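Local coordinates for aromatic amino acid aminotransferase I (Candida albicans WO-1, PDB 6HNU), which probably catalyses pyridoxal-phosphate-dependent transfer of an amino group from aromatic L-amino acids to 2-oxoglutarate, giving aromatic oxo-acids and L-glutamate, at residues Gly156-Val161 and Asn179-Thr184; Met392-Thr397 and Gly464-Val469. All coordinates share one frame; numbering follows the deposited sequence.

Contact 1 of 2, residues Gly156-Val161 and Asn179-Thr184; sequences GDTILV and NTVPVT
The flat amide of Asn179 sits at the opening end of this contact, with Asn179 CG 3.7 Å from Asp157 O, which stands obliquely off the amide plane, while Asn179 CB rests on Thr158 OG1. From there two neighbouring parallel strands, 158-161 and 179-183, run on together at 33° to each other; with helix 167-175 they make a beta-alpha-beta unit in the large mixed sheet of a fold-type I aminotransferase. Backbone bonds hold the register, passing back and forth between the strands. Asn179 N gives to Asp157 O, and Asn179 O takes Ile159 N at 2.8 Å in a nearly straight bond. Ile159 O then accepts Val181 N, and Val181 O accepts Val161 N, which stands tilted from the carbonyl plane.

On the face bearing Thr158, Leu160 and Val181, methyls do the touching. With OG1 beside the backbone N (chi1 -68°), Thr158 CG2 falls anti to that N and meets Val181 CG2 at 3.6 Å. Leu160 runs alongside Val181, Leu160 CD2 to Val181 CG1 4.0 Å, and helix 192-200 packs on this face through Leu195 and Met199; branched apolar residues suit so buried a place. The other face carries Ile159, Val161 and Thr180. Ile159 and Thr180 lie side by side, and Val161 crosses over Thr180 with both methyls near its CB. Beta-branched residues suit the extended backbone here, and helix 141-152 covers Ile159 with Trp145 and Leu149. At the far end Val183 N binds Val161 O, a bond bent to 141°, and Val183 CG2 presses against Leu160 CB at 3.6 Å.

Contact 2 of 2, residues Met392-Thr397 and Gly464-Val469; sequences MFFTVT and GTYAAV
Phe394 lays its ring flat over the backbone of Gly464, a CH-pi contact with Gly464 CA 3.7 Å from the ring centroid and 22° off its normal. The pair belongs to the antiparallel sheet of the small C-terminal domain, where strand 393-399 runs beside strand 459-465. A chi1 of 66° sets Phe394 CG between its backbone N and carbonyl carbon and carries the ring across the neighbouring strand; glycine suits the spot because, lacking a side chain, it lets the ring lie on its CA. Phe394 and Gly464 form a hydrogen-bonded pair: Phe394 N to Gly464 O is 2.8 Å and Gly464 N to Phe394 O 3.0 Å.

Phe393 and Thr465 are the adjoining non-hydrogen-bonded pair. The Phe393 ring has Gly464 O at its edge and Met392 CG over its centre. The Phe393 side chain comes within about 4 Å of the bound phenylalanine, so this strand end borders the ligand pocket; Gly45 of the second subunit packs on Phe393 and Thr465. At the strand's end, Thr465 OG1 accepts Ala467 N in an ST turn. Tyr466 OH reaches Gly391 O, while Met392 O accepts Tyr466 N and stands 3.6 Å above the Tyr466 ring centre.

In the fold
From the N terminus, contact 1 comes first: strand 158-162 leads into helix 167-175 and returns as strand 179-186, so residues 156-161 and 179-184 close a short local loop, joining neighbouring strands of the large domain's mixed sheet. The chain then completes that sheet, runs through the long helix 334-377 and enters the antiparallel sheet of the small C-terminal domain. Contact 2 closes a longer loop there, at the end of a strand pair, with helix 413-426 and strand 429-433 between its segments. The two loops follow in series, neither nested nor crossed. The centres of contacts 1 and 2 lie about 26 Å apart; contact 2 is the one that borders the bound ligands and the second subunit.

Contact 1 of 2, residues Gly156-Val161 and Asn179-Thr184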
loop_
_atom_site.group_PDB
_atom_site.type_symbol
_atom_site.label_atom_id
_atom_site.label_comp_id
_atom_site.label_asym_id
_atom_site.label_seq_id
_atom_site.Cartn_x
_atom_site.Cartn_y
_atom_site.Cartn_z
ATOM N N GLY B 156 1.979 23.630 -3.761
ATOM C CA GLY B 156 2.733 24.870 -4.041
ATOM C C GLY B 156 4.092 24.901 -3.357
ATOM O O GLY B 156 4.860 25.824 -3.627
ATOM N N ASP B 157 4.409 23.952 -2.464
ATOM C CA ASP B 157 5.770 23.849 -1.873
ATOM C C ASP B 157 6.755 23.411 -2.974
ATOM O O ASP B 157 6.340 22.933 -4.046
ATOM C CB ASP B 157 5.846 22.891 -0.677
ATOM C CG ASP B 157 5.207 23.367 0.617
ATOM O OD1 ASP B 157 4.890 24.567 0.724
ATOM O OD2 ASP B 157 5.063 22.518 1.541
ATOM N N THR B 158 8.040 23.595 -2.719
ATOM C CA THR B 158 9.138 23.157 -3.605
ATOM C C THR B 158 9.958 22.075 -2.924
ATOM O O THR B 158 10.275 22.197 -1.706
ATOM C CB THR B 158 10.025 24.348 -4.000
ATOM O OG1 THR B 158 9.201 25.162 -4.825
ATOM C CG2 THR B 158 11.252 23.950 -4.792
ATOM N N ILE B 159 10.360 21.101 -3.726
ATOM C CA ILE B 159 11.488 20.173 -3.404
ATOM C C ILE B 159 12.591 20.323 -4.451
ATOM O O ILE B 159 12.301 20.748 -5.613
ATOM C CB ILE B 159 10.990 18.723 -3.305
ATOM C CG1 ILE B 159 10.414 18.203 -4.623
ATOM C CG2 ILE B 159 9.999 18.655 -2.169
ATOM C CD1 ILE B 159 10.252 16.695 -4.656
ATOM N N LEU B 160 13.820 19.969 -4.069
ATOM C CA LEU B 160 14.930 19.863 -5.025
ATOM C C LEU B 160 15.017 18.400 -5.445
ATOM O O LEU B 160 14.899 17.509 -4.544
ATOM C CB LEU B 160 16.235 20.351 -4.394
ATOM C CG LEU B 160 16.181 21.761 -3.790
ATOM C CD1 LEU B 160 17.479 22.061 -3.091
ATOM C CD2 LEU B 160 15.895 22.768 -4.879
ATOM N N VAL B 161 15.195 18.187 -6.750
ATOM C CA VAL B 161 15.397 16.844 -7.364
ATOM C C VAL B 161 16.630 16.913 -8.257
ATOM O O VAL B 161 16.943 18.011 -8.736
ATOM C CB VAL B 161 14.169 16.344 -8.141
ATOM C CG1 VAL B 161 12.900 16.299 -7.277
ATOM C CG2 VAL B 161 13.907 17.178 -9.396
ATOM N N ASN B 179 6.221 21.448 -6.547
ATOM C CA ASN B 179 7.230 21.912 -7.538
ATOM C C ASN B 179 8.533 21.108 -7.374
ATOM O O ASN B 179 9.049 20.992 -6.237
ATOM C CB ASN B 179 7.459 23.413 -7.384
ATOM C CG ASN B 179 6.176 24.196 -7.570
ATOM O OD1 ASN B 179 5.721 24.896 -6.653
ATOM N ND2 ASN B 179 5.587 24.076 -8.731
ATOM N N THR B 180 9.046 20.562 -8.478
ATOM C CA THR B 180 10.352 19.847 -8.525
ATOM C C THR B 180 11.385 20.716 -9.231
ATOM O O THR B 180 11.445 20.653 -10.501
ATOM C CB THR B 180 10.150 18.489 -9.188
ATOM O OG1 THR B 180 9.693 18.680 -10.528
ATOM C CG2 THR B 180 9.112 17.688 -8.438
ATOM N N VAL B 181 12.172 21.453 -8.455
ATOM C CA VAL B 181 13.257 22.315 -8.999
ATOM C C VAL B 181 14.485 21.446 -9.217
ATOM O O VAL B 181 14.967 20.836 -8.263
ATOM C CB VAL B 181 13.527 23.515 -8.088
ATOM C CG1 VAL B 181 14.807 24.241 -8.450
ATOM C CG2 VAL B 181 12.348 24.475 -8.141
ATOM N N PRO B 182 15.013 21.406 -10.464
ATOM C CA PRO B 182 16.121 20.520 -10.814
ATOM C C PRO B 182 17.468 21.091 -10.337
ATOM O O PRO B 182 17.702 22.334 -10.337
ATOM C CB PRO B 182 16.020 20.417 -12.329
ATOM C CG PRO B 182 15.466 21.752 -12.740
ATOM C CD PRO B 182 14.509 22.153 -11.634
ATOM N N VAL B 183 18.306 20.178 -9.845
ATOM C CA VAL B 183 19.660 20.451 -9.325
ATOM C C VAL B 183 20.659 19.930 -10.364
ATOM O O VAL B 183 20.537 18.774 -10.766
ATOM C CB VAL B 183 19.844 19.783 -7.947
ATOM C CG1 VAL B 183 21.257 19.939 -7.416
ATOM C CG2 VAL B 183 18.822 20.312 -6.941
ATOM N N THR B 184 21.628 20.760 -10.758
ATOM C CA THR B 184 22.521 20.487 -11.894
ATOM C C THR B 184 23.475 19.342 -11.520
ATOM O O THR B 184 23.959 19.302 -10.338
ATOM C CB THR B 184 23.237 21.750 -12.361
ATOM O OG1 THR B 184 22.200 22.664 -12.739
ATOM C CG2 THR B 184 24.198 21.428 -13.487
#

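Contact 2 of 2, residues Met392-Thr397 and Gly464-Val469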
loop_
_atom_site.group_PDB
_atom_site.type_symbol
_atom_site.label_atom_id
_atom_site.label_comp_id
_atom_site.label_asym_id
_atom_site.label_seq_id
_atom_site.Cartn_x
_atom_site.Cartn_y
_atom_site.Cartn_z
ATOM N N MET B 392 22.169 -0.602 -11.609
ATOM C CA MET B 392 21.817 -1.496 -12.726
ATOM C C MET B 392 21.943 -0.750 -14.058
ATOM O O MET B 392 21.798 -1.400 -15.089
ATOM C CB MET B 392 20.419 -2.097 -12.561
ATOM C CG MET B 392 19.301 -1.093 -12.436
ATOM S SD MET B 392 17.715 -1.913 -12.430
ATOM C CE MET B 392 17.970 -3.205 -11.220
ATOM N N PHE B 393 22.282 0.523 -14.037
ATOM C CA PHE B 393 22.239 1.371 -15.257
ATOM C C PHE B 393 23.625 1.811 -15.689
ATOM O O PHE B 393 24.519 2.084 -14.870
ATOM C CB PHE B 393 21.385 2.609 -15.005
ATOM C CG PHE B 393 19.967 2.269 -14.626
ATOM C CD1 PHE B 393 19.142 1.595 -15.507
ATOM C CD2 PHE B 393 19.445 2.683 -13.400
ATOM C CE1 PHE B 393 17.819 1.324 -15.171
ATOM C CE2 PHE B 393 18.130 2.402 -13.074
ATOM C CZ PHE B 393 17.334 1.698 -13.940
ATOM N N PHE B 394 23.779 1.908 -17.007
ATOM C CA PHE B 394 24.945 2.534 -17.664
ATOM C C PHE B 394 24.415 3.642 -18.577
ATOM O O PHE B 394 23.255 3.602 -18.946
ATOM C CB PHE B 394 25.747 1.485 -18.446
ATOM C CG PHE B 394 25.067 0.849 -19.624
ATOM C CD1 PHE B 394 25.166 1.418 -20.885
ATOM C CD2 PHE B 394 24.329 -0.310 -19.483
ATOM C CE1 PHE B 394 24.533 0.829 -21.960
ATOM C CE2 PHE B 394 23.700 -0.897 -20.564
ATOM C CZ PHE B 394 23.800 -0.320 -21.808
ATOM N N THR B 395 25.220 4.646 -18.846
ATOM C CA THR B 395 24.858 5.689 -19.835
ATOM C C THR B 395 25.949 5.839 -20.895
ATOM O O THR B 395 27.148 5.637 -20.592
ATOM C CB THR B 395 24.518 7.006 -19.158
ATOM O OG1 THR B 395 25.636 7.436 -18.377
ATOM C CG2 THR B 395 23.259 6.853 -18.339
ATOM N N VAL B 396 25.500 6.167 -22.113
ATOM C CA VAL B 396 26.387 6.642 -23.201
ATOM C C VAL B 396 26.018 8.089 -23.494
ATOM O O VAL B 396 24.850 8.316 -23.771
ATOM C CB VAL B 396 26.221 5.774 -24.442
ATOM C CG1 VAL B 396 27.144 6.258 -25.545
ATOM C CG2 VAL B 396 26.456 4.316 -24.125
ATOM N N THR B 397 26.973 9.004 -23.401
ATOM C CA THR B 397 26.819 10.446 -23.717
ATOM C C THR B 397 27.284 10.654 -25.172
ATOM O O THR B 397 28.276 9.977 -25.599
ATOM C CB THR B 397 27.531 11.278 -22.657
ATOM O OG1 THR B 397 26.822 11.118 -21.429
ATOM C CG2 THR B 397 27.618 12.760 -22.962
ATOM N N GLY B 464 20.900 2.602 -20.434
ATOM C CA GLY B 464 20.822 1.162 -20.638
ATOM C C GLY B 464 20.909 0.487 -19.283
ATOM O O GLY B 464 21.393 1.141 -18.346
ATOM N N THR B 465 20.411 -0.728 -19.217
ATOM C CA THR B 465 20.555 -1.652 -18.066
ATOM C C THR B 465 21.359 -2.880 -18.506
ATOM O O THR B 465 21.142 -3.368 -19.619
ATOM C CB THR B 465 19.208 -2.081 -17.469
ATOM O OG1 THR B 465 19.510 -3.029 -16.430
ATOM C CG2 THR B 465 18.226 -2.712 -18.428
ATOM N N TYR B 466 22.216 -3.384 -17.618
ATOM C CA TYR B 466 22.920 -4.685 -17.784
ATOM C C TYR B 466 22.270 -5.751 -16.889
ATOM O O TYR B 466 22.792 -6.857 -16.844
ATOM C CB TYR B 466 24.420 -4.524 -17.525
ATOM C CG TYR B 466 24.800 -3.617 -16.379
ATOM C CD1 TYR B 466 24.632 -4.016 -15.061
ATOM C CD2 TYR B 466 25.331 -2.364 -16.604
ATOM C CE1 TYR B 466 24.979 -3.173 -14.021
ATOM C CE2 TYR B 466 25.711 -1.513 -15.579
ATOM C CZ TYR B 466 25.522 -1.936 -14.269
ATOM O OH TYR B 466 25.821 -1.109 -13.244
ATOM N N ALA B 467 21.137 -5.462 -16.244
ATOM C CA ALA B 467 20.464 -6.393 -15.303
ATOM C C ALA B 467 19.270 -7.120 -15.953
ATOM O O ALA B 467 18.636 -7.970 -15.280
ATOM C CB ALA B 467 20.025 -5.606 -14.095
ATOM N N ALA B 468 18.887 -6.762 -17.181
ATOM C CA ALA B 468 17.554 -7.115 -17.727
ATOM C C ALA B 468 17.648 -8.380 -18.584
ATOM O O ALA B 468 16.628 -9.138 -18.592
ATOM C CB ALA B 468 16.941 -5.958 -18.498
ATOM N N VAL B 469 18.776 -8.583 -19.288
ATOM C CA VAL B 469 18.934 -9.666 -20.312
ATOM C C VAL B 469 20.223 -10.435 -20.037
ATOM O O VAL B 469 21.181 -9.917 -19.455
ATOM C CB VAL B 469 18.936 -9.147 -21.775
ATOM C CG1 VAL B 469 17.637 -8.461 -22.187
ATOM C CG2 VAL B 469 20.120 -8.251 -22.046
#